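Local atomic coordinates of methanogen homoaconitase large subunit (Methanocaldococcus jannaschii, PDB entry 4KP2), a protein that serves as the large subunit of a hydro-lyase that interconverts (R)-homocitrate, cis-homoaconitate and homoisocitrate and carries a [4Fe-4S] cluster. Residues 51-56 / 136-141; 81-86 / 381-386; 116-121 / 352-357; 317-322 / 348-353. One frame throughout, in Å; residues are numbered along the deposited sequence.

Interaction 1 (51-56 / 136-141); sequences MTHDGT and GGDSHT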
loop_
_atom_site.group_PDB
_atom_site.type_symbol
_atom_site.label_atom_id
_atom_site.label_comp_id
_atom_site.label_asym_id
_atom_site.label_seq_id
_atom_site.Cartn_x
_atom_site.Cartn_y
_atom_site.Cartn_z
ATOM N N MET A 51 13.688 -5.393 -20.873
ATOM C CA MET A 51 13.122 -4.878 -19.629
ATOM C C MET A 51 13.447 -5.728 -18.402
ATOM O O MET A 51 13.340 -6.953 -18.433
ATOM C CB MET A 51 11.605 -4.704 -19.767
ATOM C CG MET A 51 10.853 -4.658 -18.446
ATOM S SD MET A 51 10.091 -6.238 -18.031
ATOM C CE MET A 51 10.519 -6.363 -16.297
ATOM N N THR A 52 13.848 -5.060 -17.324
ATOM C CA THR A 52 14.057 -5.708 -16.033
ATOM C C THR A 52 13.422 -4.879 -14.920
ATOM O O THR A 52 13.401 -3.649 -14.984
ATOM C CB THR A 52 15.551 -5.905 -15.728
ATOM O OG1 THR A 52 16.256 -4.680 -15.965
ATOM C CG2 THR A 52 16.136 -7.000 -16.608
ATOM N N HIS A 53 12.899 -5.555 -13.901
ATOM C CA HIS A 53 12.252 -4.865 -12.787
ATOM C C HIS A 53 13.153 -4.800 -11.554
ATOM O O HIS A 53 14.287 -5.277 -11.579
ATOM C CB HIS A 53 10.913 -5.525 -12.443
ATOM C CG HIS A 53 11.013 -6.993 -12.161
ATOM N ND1 HIS A 53 11.454 -7.491 -10.954
ATOM C CD2 HIS A 53 10.724 -8.069 -12.929
ATOM C CE1 HIS A 53 11.435 -8.811 -10.992
ATOM N NE2 HIS A 53 10.997 -9.189 -12.180
ATOM N N ASP A 54 12.634 -4.214 -10.477
ATOM C CA ASP A 54 13.413 -3.976 -9.261
ATOM C C ASP A 54 13.990 -5.246 -8.637
ATOM O O ASP A 54 14.931 -5.185 -7.847
ATOM C CB ASP A 54 12.575 -3.222 -8.225
ATOM C CG ASP A 54 11.290 -3.945 -7.876
ATOM O OD1 ASP A 54 10.698 -4.577 -8.777
ATOM O OD2 ASP A 54 10.870 -3.881 -6.701
ATOM N N GLY A 55 13.423 -6.392 -8.994
ATOM C CA GLY A 55 13.890 -7.662 -8.472
ATOM C C GLY A 55 14.944 -8.311 -9.349
ATOM O O GLY A 55 15.702 -9.166 -8.890
ATOM N N THR A 56 14.999 -7.902 -10.614
ATOM C CA THR A 56 15.921 -8.510 -11.568
ATOM C C THR A 56 16.915 -7.519 -12.176
ATOM O O THR A 56 17.943 -7.923 -12.720
ATOM C CB THR A 56 15.167 -9.241 -12.696
ATOM O OG1 THR A 56 14.223 -8.350 -13.302
ATOM C CG2 THR A 56 14.431 -10.450 -12.140
ATOM N N GLY A 136 12.546 -9.931 -21.552
ATOM C CA GLY A 136 12.273 -9.424 -20.222
ATOM C C GLY A 136 12.831 -10.279 -19.102
ATOM O O GLY A 136 12.891 -11.504 -19.205
ATOM N N GLY A 137 13.243 -9.619 -18.023
ATOM C CA GLY A 137 13.722 -10.308 -16.840
ATOM C C GLY A 137 12.565 -10.679 -15.934
ATOM O O GLY A 137 12.538 -10.320 -14.756
ATOM N N ASP A 138 11.600 -11.398 -16.497
ATOM C CA ASP A 138 10.407 -11.792 -15.767
ATOM C C ASP A 138 9.803 -13.022 -16.431
ATOM O O ASP A 138 9.799 -13.135 -17.657
ATOM C CB ASP A 138 9.392 -10.648 -15.752
ATOM C CG ASP A 138 8.220 -10.917 -14.831
ATOM O OD1 ASP A 138 7.225 -11.511 -15.292
ATOM O OD2 ASP A 138 8.295 -10.526 -13.645
ATOM N N SER A 139 9.288 -13.941 -15.621
ATOM C CA SER A 139 8.753 -15.199 -16.133
ATOM C C SER A 139 7.414 -15.029 -16.849
ATOM O O SER A 139 6.853 -15.999 -17.360
ATOM C CB SER A 139 8.624 -16.226 -15.004
ATOM O OG SER A 139 7.792 -15.737 -13.965
ATOM N N HIS A 140 6.910 -13.799 -16.891
ATOM C CA HIS A 140 5.644 -13.518 -17.558
ATOM C C HIS A 140 5.779 -12.432 -18.620
ATOM O O HIS A 140 4.877 -11.616 -18.806
ATOM C CB HIS A 140 4.569 -13.131 -16.541
ATOM C CG HIS A 140 4.203 -14.237 -15.603
ATOM N ND1 HIS A 140 4.906 -14.496 -14.445
ATOM C CD2 HIS A 140 3.211 -15.156 -15.652
ATOM C CE1 HIS A 140 4.360 -15.523 -13.822
ATOM N NE2 HIS A 140 3.329 -15.944 -14.533
ATOM N N THR A 141 6.909 -12.433 -19.317
ATOM C CA THR A 141 7.129 -11.513 -20.425
ATOM C C THR A 141 6.298 -11.965 -21.625
ATOM O O THR A 141 6.065 -11.202 -22.562
ATOM C CB THR A 141 8.622 -11.444 -20.803
ATOM O OG1 THR A 141 9.406 -11.272 -19.616
ATOM C CG2 THR A 141 8.895 -10.285 -21.753
#
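T56 sets its OG1 between its backbone N and carbonyl carbon (chi1 53°), which turns the hydroxyl toward G137: OG1 donates to O of G137 at 3.0 Å, in the carbonyl plane and on a lone pair. H53 takes the same first rotation (chi1 55°), and its ring lies with T56 OG1 over the centre of one face. Threonine suits the place because OG1 also accepts from the backbone N of H53, while G55 N donates to H53 ND1 and helps set the turn of the ring. Beyond the ring the D138 side chain crosses H53 at about a right angle, ring and carboxylate planes 73° apart; H53 NE2 is 3.4 Å from D138 OD2. D138 lies near C383 and C323, predicted cluster ligands, and its OD1 receives H140 N in an Asx turn and H120 NE2. G137 donates its N to O of M51 at 2.7 Å, nearly along the C=O axis. A side chain at G137, centre of an inverse gamma turn, would collide with CG2 of T52. M51 and G136 pair in parallel where strand 49-53 lies beside 133-136; G136 bonds onward to strand 150-153, and M51 rests on C119 and L123 of helix 119-126.

Interaction 2 (81-86 / 381-386); sequences FDHNVP and PGCGPC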
loop_
_atom_site.group_PDB
_atom_site.type_symbol
_atom_site.label_atom_id
_atom_site.label_comp_id
_atom_site.label_asym_id
_atom_site.label_seq_id
_atom_site.Cartn_x
_atom_site.Cartn_y
_atom_site.Cartn_z
ATOM N N PHE A 81 9.930 -0.264 -11.519
ATOM C CA PHE A 81 9.807 -0.827 -10.180
ATOM C C PHE A 81 8.351 -1.168 -9.897
ATOM O O PHE A 81 7.472 -0.315 -10.035
ATOM C CB PHE A 81 10.319 0.158 -9.126
ATOM C CG PHE A 81 11.778 0.498 -9.261
ATOM C CD1 PHE A 81 12.617 -0.264 -10.059
ATOM C CD2 PHE A 81 12.312 1.580 -8.582
ATOM C CE1 PHE A 81 13.956 0.051 -10.181
ATOM C CE2 PHE A 81 13.651 1.899 -8.699
ATOM C CZ PHE A 81 14.473 1.135 -9.498
ATOM N N ASP A 82 8.092 -2.409 -9.498
ATOM C CA ASP A 82 6.720 -2.848 -9.267
ATOM C C ASP A 82 6.613 -3.976 -8.243
ATOM O O ASP A 82 5.630 -4.061 -7.509
ATOM C CB ASP A 82 6.072 -3.277 -10.585
ATOM C CG ASP A 82 6.762 -4.474 -11.210
ATOM O OD1 ASP A 82 7.986 -4.629 -11.014
ATOM O OD2 ASP A 82 6.079 -5.261 -11.899
ATOM N N HIS A 83 7.622 -4.839 -8.200
ATOM C CA HIS A 83 7.590 -6.009 -7.328
ATOM C C HIS A 83 7.619 -5.649 -5.844
ATOM O O HIS A 83 6.883 -6.227 -5.045
ATOM C CB HIS A 83 8.747 -6.954 -7.657
ATOM C CG HIS A 83 8.499 -7.816 -8.855
ATOM N ND1 HIS A 83 8.165 -7.302 -10.089
ATOM C CD2 HIS A 83 8.537 -9.162 -9.005
ATOM C CE1 HIS A 83 8.008 -8.293 -10.948
ATOM N NE2 HIS A 83 8.228 -9.432 -10.316
ATOM N N ASN A 84 8.475 -4.699 -5.482
ATOM C CA ASN A 84 8.653 -4.327 -4.084
ATOM C C ASN A 84 8.463 -2.834 -3.852
ATOM O O ASN A 84 9.377 -2.147 -3.392
ATOM C CB ASN A 84 10.039 -4.757 -3.598
ATOM C CG ASN A 84 10.294 -6.240 -3.797
ATOM O OD1 ASN A 84 10.024 -7.051 -2.912
ATOM N ND2 ASN A 84 10.815 -6.600 -4.965
ATOM N N VAL A 85 7.274 -2.331 -4.169
ATOM C CA VAL A 85 6.995 -0.907 -4.028
ATOM C C VAL A 85 5.824 -0.630 -3.081
ATOM O O VAL A 85 4.712 -1.110 -3.300
ATOM C CB VAL A 85 6.755 -0.239 -5.402
ATOM C CG1 VAL A 85 8.062 -0.148 -6.173
ATOM C CG2 VAL A 85 5.714 -1.006 -6.205
ATOM N N PRO A 86 6.077 0.132 -2.003
ATOM C CA PRO A 86 7.370 0.674 -1.569
ATOM C C PRO A 86 8.278 -0.429 -1.023
ATOM O O PRO A 86 7.781 -1.518 -0.735
ATOM C CB PRO A 86 6.981 1.639 -0.437
ATOM C CG PRO A 86 5.528 1.908 -0.631
ATOM C CD PRO A 86 4.973 0.636 -1.173
ATOM N N PRO A 381 0.317 0.730 -6.936
ATOM C CA PRO A 381 0.232 0.015 -8.214
ATOM C C PRO A 381 1.459 -0.845 -8.511
ATOM O O PRO A 381 2.487 -0.337 -8.960
ATOM C CB PRO A 381 0.128 1.150 -9.233
ATOM C CG PRO A 381 -0.581 2.228 -8.500
ATOM C CD PRO A 381 -0.104 2.138 -7.070
ATOM N N GLY A 382 1.335 -2.143 -8.259
ATOM C CA GLY A 382 2.403 -3.089 -8.517
ATOM C C GLY A 382 1.870 -4.509 -8.502
ATOM O O GLY A 382 0.731 -4.756 -8.896
ATOM N N CYS A 383 2.692 -5.444 -8.041
ATOM C CA CYS A 383 2.281 -6.841 -7.955
ATOM C C CYS A 383 2.626 -7.449 -6.598
ATOM O O CYS A 383 3.773 -7.811 -6.337
ATOM C CB CYS A 383 2.906 -7.660 -9.090
ATOM S SG CYS A 383 4.686 -7.411 -9.321
ATOM N N GLY A 384 1.619 -7.558 -5.737
ATOM C CA GLY A 384 1.803 -8.122 -4.414
ATOM C C GLY A 384 0.483 -8.494 -3.766
ATOM O O GLY A 384 -0.524 -7.823 -3.984
ATOM N N PRO A 385 0.480 -9.563 -2.955
ATOM C CA PRO A 385 1.657 -10.384 -2.651
ATOM C C PRO A 385 1.962 -11.415 -3.736
ATOM O O PRO A 385 1.090 -12.188 -4.133
ATOM C CB PRO A 385 1.258 -11.087 -1.353
ATOM C CG PRO A 385 -0.222 -11.206 -1.441
ATOM C CD PRO A 385 -0.699 -9.976 -2.172
ATOM N N CYS A 386 3.204 -11.412 -4.210
ATOM C CA CYS A 386 3.651 -12.371 -5.211
ATOM C C CYS A 386 5.056 -12.853 -4.874
ATOM O O CYS A 386 5.965 -12.044 -4.683
ATOM C CB CYS A 386 3.624 -11.748 -6.607
ATOM S SG CYS A 386 1.968 -11.299 -7.193
#
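C383, a predicted ligand of the [4Fe-4S] cluster, comes up against D82 and H83 at the predicted cluster site. Its SG, turned between the backbone N and the carbonyl carbon (chi1 48°), sits over one face of the H83 ring, 3.8 Å from the ring centroid and offset toward the rim. The nearest ring atom is ND1 of H83, 3.6 Å from SG of C383. D82 flanks the same sulfur, with OD2 also 3.6 Å from SG of C383. Aspartate suits this corner because each oxygen has a task: OD1 accepts from H83 ND1 at 2.8 Å, almost straight (169°), in the imidazole plane but from above the plane of the D82 carboxylate, whereas OD2 receives the backbone N of C119. C383 begins a Cys-X-X-Cys sequence whose other cysteine, C386, is likewise a predicted cluster ligand. An alanine in place of H83 would probably leave D82 OD1 without its imidazole donor and strip the flat cover from the C383 sulfur. Between the backbones, C383 N donates to O of D82 at 3.3 Å, arriving from above the carbonyl plane. G382 passes close by because it has no side chain; a CB there would run into that same oxygen. H83 also stacks on H53, and toward the subunit interface V85, whose CG2 lies 4.3 Å from O of P381, packs on M377 of the second subunit.

Interaction 3 (116-121 / 352-357); sequences EGICHQ and IPASKK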
loop_
_atom_site.group_PDB
_atom_site.type_symbol
_atom_site.label_atom_id
_atom_site.label_comp_id
_atom_site.label_asym_id
_atom_site.label_seq_id
_atom_site.Cartn_x
_atom_site.Cartn_y
_atom_site.Cartn_z
ATOM N N GLU A 116 4.362 3.742 -10.689
ATOM C CA GLU A 116 4.085 3.837 -12.117
ATOM C C GLU A 116 3.252 2.653 -12.593
ATOM O O GLU A 116 2.444 2.781 -13.514
ATOM C CB GLU A 116 5.387 3.924 -12.915
ATOM C CG GLU A 116 6.136 5.240 -12.753
ATOM C CD GLU A 116 5.525 6.366 -13.564
ATOM O OE1 GLU A 116 4.609 6.095 -14.369
ATOM O OE2 GLU A 116 5.964 7.524 -13.400
ATOM N N GLY A 117 3.453 1.501 -11.962
ATOM C CA GLY A 117 2.665 0.323 -12.269
ATOM C C GLY A 117 3.495 -0.910 -12.563
ATOM O O GLY A 117 4.727 -0.869 -12.529
ATOM N N ILE A 118 2.809 -2.013 -12.848
ATOM C CA ILE A 118 3.462 -3.276 -13.165
ATOM C C ILE A 118 4.293 -3.141 -14.436
ATOM O O ILE A 118 3.893 -2.456 -15.377
ATOM C CB ILE A 118 2.428 -4.409 -13.330
ATOM C CG1 ILE A 118 1.511 -4.469 -12.107
ATOM C CG2 ILE A 118 3.115 -5.750 -13.541
ATOM C CD1 ILE A 118 0.453 -5.536 -12.194
ATOM N N CYS A 119 5.453 -3.790 -14.445
ATOM C CA CYS A 119 6.389 -3.727 -15.563
ATOM C C CYS A 119 5.752 -4.104 -16.898
ATOM O O CYS A 119 5.957 -3.426 -17.904
ATOM C CB CYS A 119 7.589 -4.633 -15.292
ATOM S SG CYS A 119 7.162 -6.377 -15.051
ATOM N N HIS A 120 4.983 -5.186 -16.903
ATOM C CA HIS A 120 4.342 -5.653 -18.126
ATOM C C HIS A 120 3.214 -4.724 -18.559
ATOM O O HIS A 120 2.979 -4.535 -19.752
ATOM C CB HIS A 120 3.811 -7.074 -17.945
ATOM C CG HIS A 120 4.880 -8.085 -17.663
ATOM N ND1 HIS A 120 6.127 -8.023 -18.239
ATOM C CD2 HIS A 120 4.884 -9.174 -16.860
ATOM C CE1 HIS A 120 6.860 -9.037 -17.806
ATOM N NE2 HIS A 120 6.129 -9.748 -16.969
ATOM N N GLN A 121 2.517 -4.148 -17.585
ATOM C CA GLN A 121 1.422 -3.231 -17.876
ATOM C C GLN A 121 1.949 -1.930 -18.473
ATOM O O GLN A 121 1.382 -1.402 -19.428
ATOM C CB GLN A 121 0.609 -2.945 -16.613
ATOM C CG GLN A 121 -0.611 -2.071 -16.851
ATOM C CD GLN A 121 -1.637 -2.727 -17.755
ATOM O OE1 GLN A 121 -1.750 -3.952 -17.802
ATOM N NE2 GLN A 121 -2.392 -1.911 -18.483
ATOM N N ILE A 352 -5.149 -3.722 -5.876
ATOM C CA ILE A 352 -3.998 -3.013 -6.423
ATOM C C ILE A 352 -4.124 -2.848 -7.933
ATOM O O ILE A 352 -4.049 -3.826 -8.673
ATOM C CB ILE A 352 -2.681 -3.755 -6.128
ATOM C CG1 ILE A 352 -2.485 -3.933 -4.622
ATOM C CG2 ILE A 352 -1.504 -3.006 -6.733
ATOM C CD1 ILE A 352 -1.202 -4.642 -4.259
ATOM N N PRO A 353 -4.311 -1.603 -8.397
ATOM C CA PRO A 353 -4.388 -1.332 -9.836
ATOM C C PRO A 353 -3.074 -1.677 -10.528
ATOM O O PRO A 353 -2.008 -1.500 -9.938
ATOM C CB PRO A 353 -4.648 0.177 -9.898
ATOM C CG PRO A 353 -4.156 0.707 -8.590
ATOM C CD PRO A 353 -4.433 -0.375 -7.594
ATOM N N ALA A 354 -3.152 -2.163 -11.762
ATOM C CA ALA A 354 -1.969 -2.630 -12.478
ATOM C C ALA A 354 -1.047 -1.496 -12.916
ATOM O O ALA A 354 0.128 -1.724 -13.203
ATOM C CB ALA A 354 -2.375 -3.473 -13.674
ATOM N N SER A 355 -1.575 -0.277 -12.966
ATOM C CA SER A 355 -0.788 0.854 -13.446
ATOM C C SER A 355 -1.162 2.171 -12.778
ATOM O O SER A 355 -2.117 2.244 -12.005
ATOM C CB SER A 355 -0.922 0.991 -14.964
ATOM O OG SER A 355 -0.222 2.130 -15.435
ATOM N N LYS A 356 -0.387 3.207 -13.083
ATOM C CA LYS A 356 -0.656 4.553 -12.599
ATOM C C LYS A 356 -1.786 5.172 -13.411
ATOM O O LYS A 356 -2.664 5.842 -12.868
ATOM C CB LYS A 356 0.601 5.413 -12.714
ATOM C CG LYS A 356 0.373 6.896 -12.476
ATOM C CD LYS A 356 1.653 7.684 -12.701
ATOM C CE LYS A 356 1.402 9.181 -12.648
ATOM N NZ LYS A 356 2.651 9.959 -12.873
ATOM N N LYS A 357 -1.751 4.938 -14.719
ATOM C CA LYS A 357 -2.785 5.429 -15.618
ATOM C C LYS A 357 -4.124 4.784 -15.286
ATOM O O LYS A 357 -5.152 5.458 -15.238
ATOM C CB LYS A 357 -2.412 5.145 -17.072
ATOM C CG LYS A 357 -3.436 5.640 -18.077
ATOM C CD LYS A 357 -3.046 5.260 -19.494
ATOM C CE LYS A 357 -1.722 5.890 -19.890
ATOM N NZ LYS A 357 -1.318 5.502 -21.268
#
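I118 and A354 meet where two helix starts abut: I118 is the N-cap of helix 119-126, and S355, whose OG accepts from K357 N and bonds to E125, that of helix 356-363. This end is tightly packed. I118 N donates to O of A354 at 2.7 Å, nearly straight (166°), and CD1 of I118 settles 3.8 Å from CB of A354. G117 brings its CA within 3.7 Å of CA of S355, which any CB on G117 would block. Q121, its CG anti to the backbone N (chi1 -176°), slides CG alongside CB of S355 at 3.6 Å, while its amide reaches E125 and R327. Isoleucine is apt: its CG1-CD1 arm lies along A354, near the predicted cluster ligands C323 and C383, and a glycine here would probably open a gap beside A354. The other end is looser and partly exposed. E116 and K356 run side by side, yet E116 OE2 stays 4.1 Å from K356 NZ, beyond a salt bridge. K356 also packs on K373 of the second subunit, with a long, weak ion pair to E342 there. The firm bond at this end joins backbones: K356 N to O of E116 at 2.9 Å.

Interaction 4 (317-322 / 348-353); sequences QVFIGS and KLIVIP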
loop_
_atom_site.group_PDB
_atom_site.type_symbol
_atom_site.label_atom_id
_atom_site.label_comp_id
_atom_site.label_asym_id
_atom_site.label_seq_id
_atom_site.Cartn_x
_atom_site.Cartn_y
_atom_site.Cartn_z
ATOM N N GLN A 317 -8.854 -14.285 2.621
ATOM C CA GLN A 317 -8.294 -13.110 1.963
ATOM C C GLN A 317 -8.598 -13.135 0.469
ATOM O O GLN A 317 -8.667 -14.199 -0.141
ATOM C CB GLN A 317 -6.781 -13.036 2.197
ATOM C CG GLN A 317 -6.124 -11.766 1.674
ATOM C CD GLN A 317 -4.632 -11.728 1.931
ATOM O OE1 GLN A 317 -4.176 -11.168 2.928
ATOM N NE2 GLN A 317 -3.860 -12.318 1.027
ATOM N N VAL A 318 -8.797 -11.959 -0.115
ATOM C CA VAL A 318 -9.042 -11.854 -1.548
ATOM C C VAL A 318 -8.179 -10.760 -2.158
ATOM O O VAL A 318 -8.212 -9.614 -1.714
ATOM C CB VAL A 318 -10.521 -11.552 -1.857
ATOM C CG1 VAL A 318 -10.713 -11.320 -3.347
ATOM C CG2 VAL A 318 -11.413 -12.685 -1.372
ATOM N N PHE A 319 -7.401 -11.119 -3.173
ATOM C CA PHE A 319 -6.579 -10.141 -3.871
ATOM C C PHE A 319 -7.064 -9.910 -5.297
ATOM O O PHE A 319 -7.338 -10.856 -6.034
ATOM C CB PHE A 319 -5.111 -10.563 -3.880
ATOM C CG PHE A 319 -4.249 -9.712 -4.765
ATOM C CD1 PHE A 319 -4.069 -8.367 -4.489
ATOM C CD2 PHE A 319 -3.620 -10.254 -5.874
ATOM C CE1 PHE A 319 -3.282 -7.577 -5.302
ATOM C CE2 PHE A 319 -2.827 -9.470 -6.689
ATOM C CZ PHE A 319 -2.657 -8.131 -6.403
ATOM N N ILE A 320 -7.165 -8.640 -5.675
ATOM C CA ILE A 320 -7.597 -8.270 -7.015
ATOM C C ILE A 320 -6.667 -7.227 -7.617
ATOM O O ILE A 320 -6.606 -6.092 -7.143
ATOM C CB ILE A 320 -9.026 -7.695 -7.010
ATOM C CG1 ILE A 320 -10.025 -8.732 -6.494
ATOM C CG2 ILE A 320 -9.416 -7.230 -8.404
ATOM C CD1 ILE A 320 -11.451 -8.227 -6.446
ATOM N N GLY A 321 -5.935 -7.614 -8.658
ATOM C CA GLY A 321 -5.132 -6.657 -9.392
ATOM C C GLY A 321 -3.685 -7.038 -9.641
ATOM O O GLY A 321 -2.771 -6.471 -9.043
ATOM N N SER A 322 -3.474 -7.997 -10.534
ATOM C CA SER A 322 -2.128 -8.337 -10.976
ATOM C C SER A 322 -1.989 -7.987 -12.451
ATOM O O SER A 322 -2.806 -7.249 -12.997
ATOM C CB SER A 322 -1.841 -9.820 -10.753
ATOM O OG SER A 322 -2.720 -10.630 -11.512
ATOM N N LYS A 348 -10.181 -10.221 4.449
ATOM C CA LYS A 348 -9.588 -8.933 4.117
ATOM C C LYS A 348 -9.373 -8.808 2.611
ATOM O O LYS A 348 -8.752 -9.669 1.988
ATOM C CB LYS A 348 -8.270 -8.747 4.869
ATOM C CG LYS A 348 -7.389 -9.984 4.875
ATOM C CD LYS A 348 -6.297 -9.881 5.924
ATOM C CE LYS A 348 -5.513 -11.178 6.019
ATOM N NZ LYS A 348 -4.537 -11.153 7.140
ATOM N N LEU A 349 -9.896 -7.734 2.030
ATOM C CA LEU A 349 -9.799 -7.519 0.591
ATOM C C LEU A 349 -8.655 -6.575 0.236
ATOM O O LEU A 349 -8.529 -5.492 0.806
ATOM C CB LEU A 349 -11.119 -6.973 0.045
ATOM C CG LEU A 349 -11.140 -6.590 -1.434
ATOM C CD1 LEU A 349 -10.804 -7.785 -2.306
ATOM C CD2 LEU A 349 -12.495 -6.020 -1.809
ATOM N N ILE A 350 -7.825 -6.995 -0.715
ATOM C CA ILE A 350 -6.702 -6.184 -1.169
ATOM C C ILE A 350 -6.846 -5.851 -2.650
ATOM O O ILE A 350 -6.961 -6.746 -3.487
ATOM C CB ILE A 350 -5.363 -6.907 -0.946
ATOM C CG1 ILE A 350 -5.194 -7.268 0.531
ATOM C CG2 ILE A 350 -4.206 -6.047 -1.424
ATOM C CD1 ILE A 350 -3.925 -8.033 0.828
ATOM N N VAL A 351 -6.840 -4.561 -2.970
ATOM C CA VAL A 351 -6.994 -4.119 -4.350
ATOM C C VAL A 351 -5.802 -3.282 -4.804
ATOM O O VAL A 351 -5.478 -2.262 -4.193
ATOM C CB VAL A 351 -8.281 -3.298 -4.540
ATOM C CG1 VAL A 351 -8.408 -2.839 -5.984
ATOM C CG2 VAL A 351 -9.494 -4.114 -4.125
ATOM N N ILE A 352 -5.149 -3.722 -5.876
ATOM C CA ILE A 352 -3.998 -3.013 -6.423
ATOM C C ILE A 352 -4.124 -2.848 -7.933
ATOM O O ILE A 352 -4.049 -3.826 -8.673
ATOM C CB ILE A 352 -2.681 -3.755 -6.128
ATOM C CG1 ILE A 352 -2.485 -3.933 -4.622
ATOM C CG2 ILE A 352 -1.504 -3.006 -6.733
ATOM C CD1 ILE A 352 -1.202 -4.642 -4.259
ATOM N N PRO A 353 -4.311 -1.603 -8.397
ATOM C CA PRO A 353 -4.388 -1.332 -9.836
ATOM C C PRO A 353 -3.074 -1.677 -10.528
ATOM O O PRO A 353 -2.008 -1.500 -9.938
ATOM C CB PRO A 353 -4.648 0.177 -9.898
ATOM C CG PRO A 353 -4.156 0.707 -8.590
ATOM C CD PRO A 353 -4.433 -0.375 -7.594
#
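Q317 leans across K348 and reaches I350. Its CB lies 3.9 Å from O of K348, and CG, anti to the backbone N (chi1 -174°), comes to 3.4 Å from that same oxygen. Beyond it CD of Q317 touches CD1 of I350 at 3.9 Å. At the tip OE1 of Q317 sits 3.4 Å from CE of K348, and NE2 bonds the backbone O of G392. Glutamine suits the spot, with an aliphatic stem for packing and an amide for that bond. The backbones are the strands of a beta-alpha-beta crossover, 317-320 and 348-351, joined through helix 328-338 and parallel to within 12°. Four hydrogen bonds pass between them, including I350 N to O of V318 at 2.8 Å. On the Q317 face the CD1-CE1 side of the F319 ring meets I350 and I352, its CE1 3.7 Å from CD1 of I352; F319 lies near the predicted cluster ligands C386 and C383, while K348 and I350 pack on P87 and P86 of the second subunit. The opposite face carries apolar V318, L349, I320 and V351, under helices 328-338 and 424-433. Just past the strand, the backbone angles of G321 bar a side chain, and a CB would hit O of I352.

Overall arrangement
Interactions 1 and 4 lie in two separate parallel five-stranded sheets, both of strand order 3-2-1-4-5, with centres about 22 Å apart. Interactions 2 and 3 bridge the halves of the chain between them, their centres about 9 Å apart. Along the chain the first partners come at 51-56, 81-86 and 116-121; 136-141 closes interaction 1, 317-322 opens interaction 4, 348-357 closes interactions 4 and 3, and 381-386 closes interaction 2. Interactions 3 and 4 share I352 and P353, where strand 348-351 leads to helix 356-363. D54 ties interaction 1 to interaction 2, and H120 of interaction 3 bonds to D138 of interaction 1. Loops from both sheets thus gather around C323, C383 and C386, the predicted cluster ligands.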